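Side-chain contacts in disulfide bond protein A (Staphylococcus aureus, PDB 3BCI), which probably acts as a thiol-disulfide oxidoreductase of the DsbA subfamily, forming disulfide bonds in proteins as they fold: residues A[19-24]-A[81-86]; A[66-71]-A[77-82]. All blocks are in the same frame, centred on the assembly; numbering follows the deposited sequence.

Interaction 1 (A[19-24]-A[81-86])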
loop_
_atom_site.group_PDB
_atom_site.type_symbol
_atom_site.label_atom_id
_atom_site.label_comp_id
_atom_site.label_asym_id
_atom_site.label_seq_id
_atom_site.Cartn_x
_atom_site.Cartn_y
_atom_site.Cartn_z
ATOM N N GLY A 19 -4.742 -4.929 -2.895
ATOM C CA GLY A 19 -4.462 -4.415 -4.219
ATOM C C GLY A 19 -3.069 -4.692 -4.747
ATOM O O GLY A 19 -2.397 -5.632 -4.327
ATOM N N ASP A 20 -2.641 -3.854 -5.681
ATOM C CA ASP A 20 -1.330 -3.973 -6.311
ATOM C C ASP A 20 -1.036 -2.598 -6.896
ATOM O O ASP A 20 -1.924 -1.973 -7.473
ATOM C CB ASP A 20 -1.385 -5.025 -7.430
ATOM C CG ASP A 20 -0.015 -5.339 -8.014
ATOM O OD1 ASP A 20 0.764 -4.396 -8.256
ATOM O OD2 ASP A 20 0.279 -6.531 -8.240
ATOM N N TYR A 21 0.198 -2.120 -6.747
ATOM C CA TYR A 21 0.561 -0.809 -7.269
ATOM C C TYR A 21 0.437 -0.722 -8.790
ATOM O O TYR A 21 0.351 0.369 -9.344
ATOM C CB TYR A 21 1.991 -0.441 -6.848
ATOM C CG TYR A 21 2.113 -0.036 -5.400
ATOM C CD1 TYR A 21 1.477 1.110 -4.929
ATOM C CD2 TYR A 21 2.844 -0.806 -4.495
ATOM C CE1 TYR A 21 1.558 1.479 -3.594
ATOM C CE2 TYR A 21 2.930 -0.442 -3.150
ATOM C CZ TYR A 21 2.282 0.701 -2.711
ATOM O OH TYR A 21 2.348 1.070 -1.389
ATOM N N LYS A 22 0.418 -1.870 -9.459
ATOM C CA LYS A 22 0.311 -1.904 -10.918
ATOM C C LYS A 22 -1.133 -2.011 -11.389
ATOM O O LYS A 22 -1.407 -1.976 -12.591
ATOM C CB LYS A 22 1.086 -3.102 -11.472
ATOM C CG LYS A 22 2.579 -3.059 -11.192
ATOM C CD LYS A 22 3.336 -4.152 -11.944
ATOM C CE LYS A 22 3.401 -3.870 -13.440
ATOM N NZ LYS A 22 4.062 -4.991 -14.172
ATOM N N CYS A 23 -2.043 -2.125 -10.434
ATOM C CA CYS A 23 -3.454 -2.236 -10.756
ATOM C C CYS A 23 -4.135 -0.891 -10.977
ATOM O O CYS A 23 -4.165 -0.030 -10.093
ATOM C CB CYS A 23 -4.168 -3.019 -9.662
ATOM S SG CYS A 23 -5.933 -3.113 -9.854
ATOM N N PRO A 24 -4.701 -0.704 -12.175
ATOM C CA PRO A 24 -5.390 0.537 -12.545
ATOM C C PRO A 24 -6.527 0.940 -11.631
ATOM O O PRO A 24 -6.646 2.109 -11.271
ATOM C CB PRO A 24 -5.863 0.264 -13.976
ATOM C CG PRO A 24 -4.844 -0.716 -14.490
ATOM C CD PRO A 24 -4.682 -1.641 -13.315
ATOM N N ASP A 81 2.119 9.111 1.770
ATOM C CA ASP A 81 2.565 9.974 0.681
ATOM C C ASP A 81 3.251 9.103 -0.358
ATOM O O ASP A 81 3.084 9.298 -1.561
ATOM C CB ASP A 81 3.564 11.031 1.165
ATOM C CG ASP A 81 2.925 12.088 2.033
ATOM O OD1 ASP A 81 1.737 12.411 1.825
ATOM O OD2 ASP A 81 3.627 12.611 2.918
ATOM N N PHE A 82 4.039 8.146 0.123
ATOM C CA PHE A 82 4.755 7.238 -0.763
ATOM C C PHE A 82 3.757 6.481 -1.633
ATOM O O PHE A 82 3.919 6.373 -2.847
ATOM C CB PHE A 82 5.566 6.231 0.054
ATOM C CG PHE A 82 6.386 5.298 -0.791
ATOM C CD1 PHE A 82 7.530 5.752 -1.431
ATOM C CD2 PHE A 82 5.979 3.982 -0.993
ATOM C CE1 PHE A 82 8.256 4.912 -2.260
ATOM C CE2 PHE A 82 6.698 3.132 -1.822
ATOM C CZ PHE A 82 7.839 3.599 -2.458
ATOM N N GLN A 83 2.723 5.957 -0.990
ATOM C CA GLN A 83 1.697 5.191 -1.669
ATOM C C GLN A 83 1.001 6.045 -2.726
ATOM O O GLN A 83 0.862 5.635 -3.881
ATOM C CB GLN A 83 0.705 4.676 -0.626
ATOM C CG GLN A 83 -0.241 3.620 -1.111
ATOM C CD GLN A 83 -0.840 2.831 0.034
ATOM O OE1 GLN A 83 -1.526 3.384 0.893
ATOM N NE2 GLN A 83 -0.574 1.529 0.054
ATOM N N LYS A 84 0.583 7.242 -2.339
ATOM C CA LYS A 84 -0.090 8.139 -3.271
ATOM C C LYS A 84 0.803 8.465 -4.462
ATOM O O LYS A 84 0.383 8.367 -5.616
ATOM C CB LYS A 84 -0.488 9.437 -2.563
ATOM C CG LYS A 84 -1.102 10.487 -3.490
ATOM C CD LYS A 84 -1.655 11.659 -2.696
ATOM C CE LYS A 84 -0.551 12.410 -1.973
ATOM N NZ LYS A 84 -1.082 13.199 -0.827
ATOM N N GLN A 85 2.041 8.853 -4.170
ATOM C CA GLN A 85 2.999 9.209 -5.207
ATOM C C GLN A 85 3.362 8.039 -6.114
ATOM O O GLN A 85 3.620 8.232 -7.304
ATOM C CB GLN A 85 4.262 9.804 -4.572
ATOM C CG GLN A 85 4.056 11.214 -4.015
ATOM C CD GLN A 85 5.260 11.731 -3.237
ATOM O OE1 GLN A 85 6.405 11.589 -3.671
ATOM N NE2 GLN A 85 5.001 12.349 -2.087
ATOM N N LEU A 86 3.381 6.826 -5.569
ATOM C CA LEU A 86 3.715 5.665 -6.388
ATOM C C LEU A 86 2.558 5.329 -7.337
ATOM O O LEU A 86 2.777 5.072 -8.520
ATOM C CB LEU A 86 4.059 4.456 -5.509
ATOM C CG LEU A 86 4.591 3.218 -6.251
ATOM C CD1 LEU A 86 5.781 3.607 -7.120
ATOM C CD2 LEU A 86 5.011 2.152 -5.246
#

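Interaction 2 (A[66-71]-A[77-82])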
loop_
_atom_site.group_PDB
_atom_site.type_symbol
_atom_site.label_atom_id
_atom_site.label_comp_id
_atom_site.label_asym_id
_atom_site.label_seq_id
_atom_site.Cartn_x
_atom_site.Cartn_y
_atom_site.Cartn_z
ATOM N N ARG A 66 8.027 -4.661 -1.797
ATOM C CA ARG A 66 9.119 -4.652 -0.821
ATOM C C ARG A 66 9.507 -3.216 -0.441
ATOM O O ARG A 66 9.631 -2.891 0.735
ATOM C CB ARG A 66 10.352 -5.362 -1.388
ATOM C CG ARG A 66 10.180 -6.857 -1.593
ATOM C CD ARG A 66 11.308 -7.409 -2.451
ATOM N NE ARG A 66 11.101 -8.814 -2.779
ATOM C CZ ARG A 66 11.607 -9.406 -3.855
ATOM N NH1 ARG A 66 12.349 -8.714 -4.708
ATOM N NH2 ARG A 66 11.368 -10.688 -4.078
ATOM N N ALA A 67 9.708 -2.364 -1.442
ATOM C CA ALA A 67 10.084 -0.976 -1.185
ATOM C C ALA A 67 9.000 -0.306 -0.353
ATOM O O ALA A 67 9.295 0.445 0.580
ATOM C CB ALA A 67 10.276 -0.224 -2.502
ATOM N N SER A 68 7.746 -0.591 -0.695
ATOM C CA SER A 68 6.601 -0.032 0.015
ATOM C C SER A 68 6.631 -0.440 1.487
ATOM O O SER A 68 6.448 0.396 2.378
ATOM C CB SER A 68 5.300 -0.517 -0.637
ATOM O OG SER A 68 4.162 0.024 0.012
ATOM N N HIS A 69 6.864 -1.726 1.741
ATOM C CA HIS A 69 6.923 -2.224 3.114
ATOM C C HIS A 69 8.129 -1.670 3.871
ATOM O O HIS A 69 8.067 -1.472 5.086
ATOM C CB HIS A 69 6.941 -3.756 3.125
ATOM C CG HIS A 69 5.577 -4.369 3.063
ATOM N ND1 HIS A 69 4.709 -4.358 4.134
ATOM C CD2 HIS A 69 4.909 -4.964 2.044
ATOM C CE1 HIS A 69 3.567 -4.920 3.780
ATOM N NE2 HIS A 69 3.662 -5.296 2.516
ATOM N N ALA A 70 9.223 -1.419 3.160
ATOM C CA ALA A 70 10.413 -0.860 3.799
ATOM C C ALA A 70 10.079 0.556 4.276
ATOM O O ALA A 70 10.407 0.937 5.400
ATOM C CB ALA A 70 11.591 -0.833 2.811
ATOM N N VAL A 71 9.416 1.329 3.420
ATOM C CA VAL A 71 9.024 2.690 3.776
ATOM C C VAL A 71 8.100 2.681 4.993
ATOM O O VAL A 71 8.277 3.468 5.927
ATOM C CB VAL A 71 8.293 3.393 2.601
ATOM C CG1 VAL A 71 7.712 4.731 3.059
ATOM C CG2 VAL A 71 9.264 3.613 1.448
ATOM N N LYS A 77 5.317 7.681 8.990
ATOM C CA LYS A 77 4.640 8.954 8.760
ATOM C C LYS A 77 4.739 9.431 7.307
ATOM O O LYS A 77 4.099 10.411 6.923
ATOM C CB LYS A 77 5.187 10.025 9.713
ATOM C CG LYS A 77 4.978 9.684 11.187
ATOM C CD LYS A 77 5.443 10.801 12.118
ATOM C CE LYS A 77 4.264 11.568 12.704
ATOM N NZ LYS A 77 4.705 12.666 13.611
ATOM N N SER A 78 5.532 8.730 6.501
ATOM C CA SER A 78 5.700 9.073 5.087
ATOM C C SER A 78 5.063 8.022 4.180
ATOM O O SER A 78 5.025 8.191 2.965
ATOM C CB SER A 78 7.191 9.162 4.725
ATOM O OG SER A 78 7.865 10.135 5.493
ATOM N N PHE A 79 4.572 6.938 4.769
ATOM C CA PHE A 79 3.986 5.846 3.995
ATOM C C PHE A 79 2.839 6.233 3.061
ATOM O O PHE A 79 2.852 5.868 1.882
ATOM C CB PHE A 79 3.529 4.724 4.933
ATOM C CG PHE A 79 2.942 3.536 4.216
ATOM C CD1 PHE A 79 3.721 2.775 3.347
ATOM C CD2 PHE A 79 1.604 3.195 4.387
ATOM C CE1 PHE A 79 3.170 1.691 2.653
ATOM C CE2 PHE A 79 1.044 2.118 3.703
ATOM C CZ PHE A 79 1.826 1.364 2.834
ATOM N N LEU A 80 1.849 6.962 3.570
ATOM C CA LEU A 80 0.722 7.349 2.732
ATOM C C LEU A 80 1.123 8.251 1.567
ATOM O O LEU A 80 0.537 8.168 0.486
ATOM C CB LEU A 80 -0.378 7.998 3.581
ATOM C CG LEU A 80 -1.040 6.993 4.536
ATOM C CD1 LEU A 80 -2.149 7.679 5.326
ATOM C CD2 LEU A 80 -1.609 5.819 3.740
ATOM N N ASP A 81 2.119 9.111 1.770
ATOM C CA ASP A 81 2.565 9.974 0.681
ATOM C C ASP A 81 3.251 9.103 -0.358
ATOM O O ASP A 81 3.084 9.298 -1.561
ATOM C CB ASP A 81 3.564 11.031 1.165
ATOM C CG ASP A 81 2.925 12.088 2.033
ATOM O OD1 ASP A 81 1.737 12.411 1.825
ATOM O OD2 ASP A 81 3.627 12.611 2.918
ATOM N N PHE A 82 4.039 8.146 0.123
ATOM C CA PHE A 82 4.755 7.238 -0.763
ATOM C C PHE A 82 3.757 6.481 -1.633
ATOM O O PHE A 82 3.919 6.373 -2.847
ATOM C CB PHE A 82 5.566 6.231 0.054
ATOM C CG PHE A 82 6.386 5.298 -0.791
ATOM C CD1 PHE A 82 7.530 5.752 -1.431
ATOM C CD2 PHE A 82 5.979 3.982 -0.993
ATOM C CE1 PHE A 82 8.256 4.912 -2.260
ATOM C CE2 PHE A 82 6.698 3.132 -1.822
ATOM C CZ PHE A 82 7.839 3.599 -2.458
#

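Interaction 1 (A[19-24]-A[81-86])
L86 sets one methyl group on the ring of Y21. CD2 stands over the centre of the ring, 3.6 Å from the Y21 centroid and only 8° off the ring normal. This is a CH-pi contact made squarely over the face. The two side chains cross at about a right angle. L86 holds its CG anti to its own backbone N (chi1 -173°), and CD2 is the branch that reaches the ring. Q83, one turn earlier on the same helix, meets Y21 from another side. Its CG lies at the ring edge, near the ring plane, 3.7 Å from Y21 CE1. The Q83 chain runs on past the phenol oxygen, and NE2 donates a hydrogen bond to Y21 OH at 3.3 Å. This bond is long and bent, with an N-H...O angle of 139°, and the oxygen is tilted out of the Q83 amide plane. The stronger partner of Y21 OH is S68 OG, and that of the Q83 side chain is Y49 OH, bonded by OE1.

The tyrosine belongs to the loop that leads from strand 14-19 of the thioredoxin fold into helix 24-42. C23, at the N-cap position of that helix, and C26 are the CxxC pair, which can form the redox-active disulfide. The loop is built as a type I beta turn from D20 to C23, closed by C23 N to D20 O at 3.0 Å. D20 OD1 accepts from K22 N at 2.8 Å, which makes an Asx turn and braces the residues on either side of Y21. L86 also packs on L102 and H106 of helix 100-108.

Interaction 2 (A[66-71]-A[77-82])
V71 turns CG1 anti to its backbone N (chi1 172°), which leaves CG2 beside that N and directed at the F82 ring. F82 and F79 both hold CG anti to their own backbone N, and their rings reach from helix 79-88 to helix 61-74. V71 CG2 stands over the centre of the F82 ring, 3.8 Å from its centroid and 4° off the normal, a CH-pi contact. V71 CG1 lies beside it, 4.0 Å from both F82 CB and F79 CA. The same methyl lies at the edge of the F79 ring, near its plane. S68 lies one turn before V71, and its CA is 3.7 Å from F82 CE2.

F79 meets S68 differently. S68 OG sits at the ring edge, near the ring plane, 3.3 Å from F79 CE1. The carbonyl O of S68 is 3.5 Å from the same carbon. Helices 61-74 and 79-88 form an alpha-helical hairpin with a turn only a few residues long, and these contacts pack its two arms together.

No hydrogen bond crosses between the segments, so between them the contact rests on dispersion and the CH-pi approach. S68 OG is hydrogen-bonded to Y21 OH. The edge of F79 may still feel a weak attraction to the S68 oxygens, since a ring edge is slightly positive.

Overall arrangement
The chain first runs along strand 14-19 into the loop 19-24 at the redox site. It continues through helix 24-42 and strand 48-53 before helix 61-74 begins. Interaction 2 then closes a short turn, pairing 66-71 with 77-82. Further along the same helix, interaction 1 brings 81-86 back to the loop 19-24, whose nearest end lies 57 residues earlier. The short closure therefore lies within the long one, and the two share D81 and F82. They meet directly at Y21 OH and S68 OG, 2.5 Å apart, a probable hydrogen bond. Together they tie the thioredoxin-fold loop to two helices of the helical region inserted between strands 48-53 and 152-155, as in other DsbA proteins.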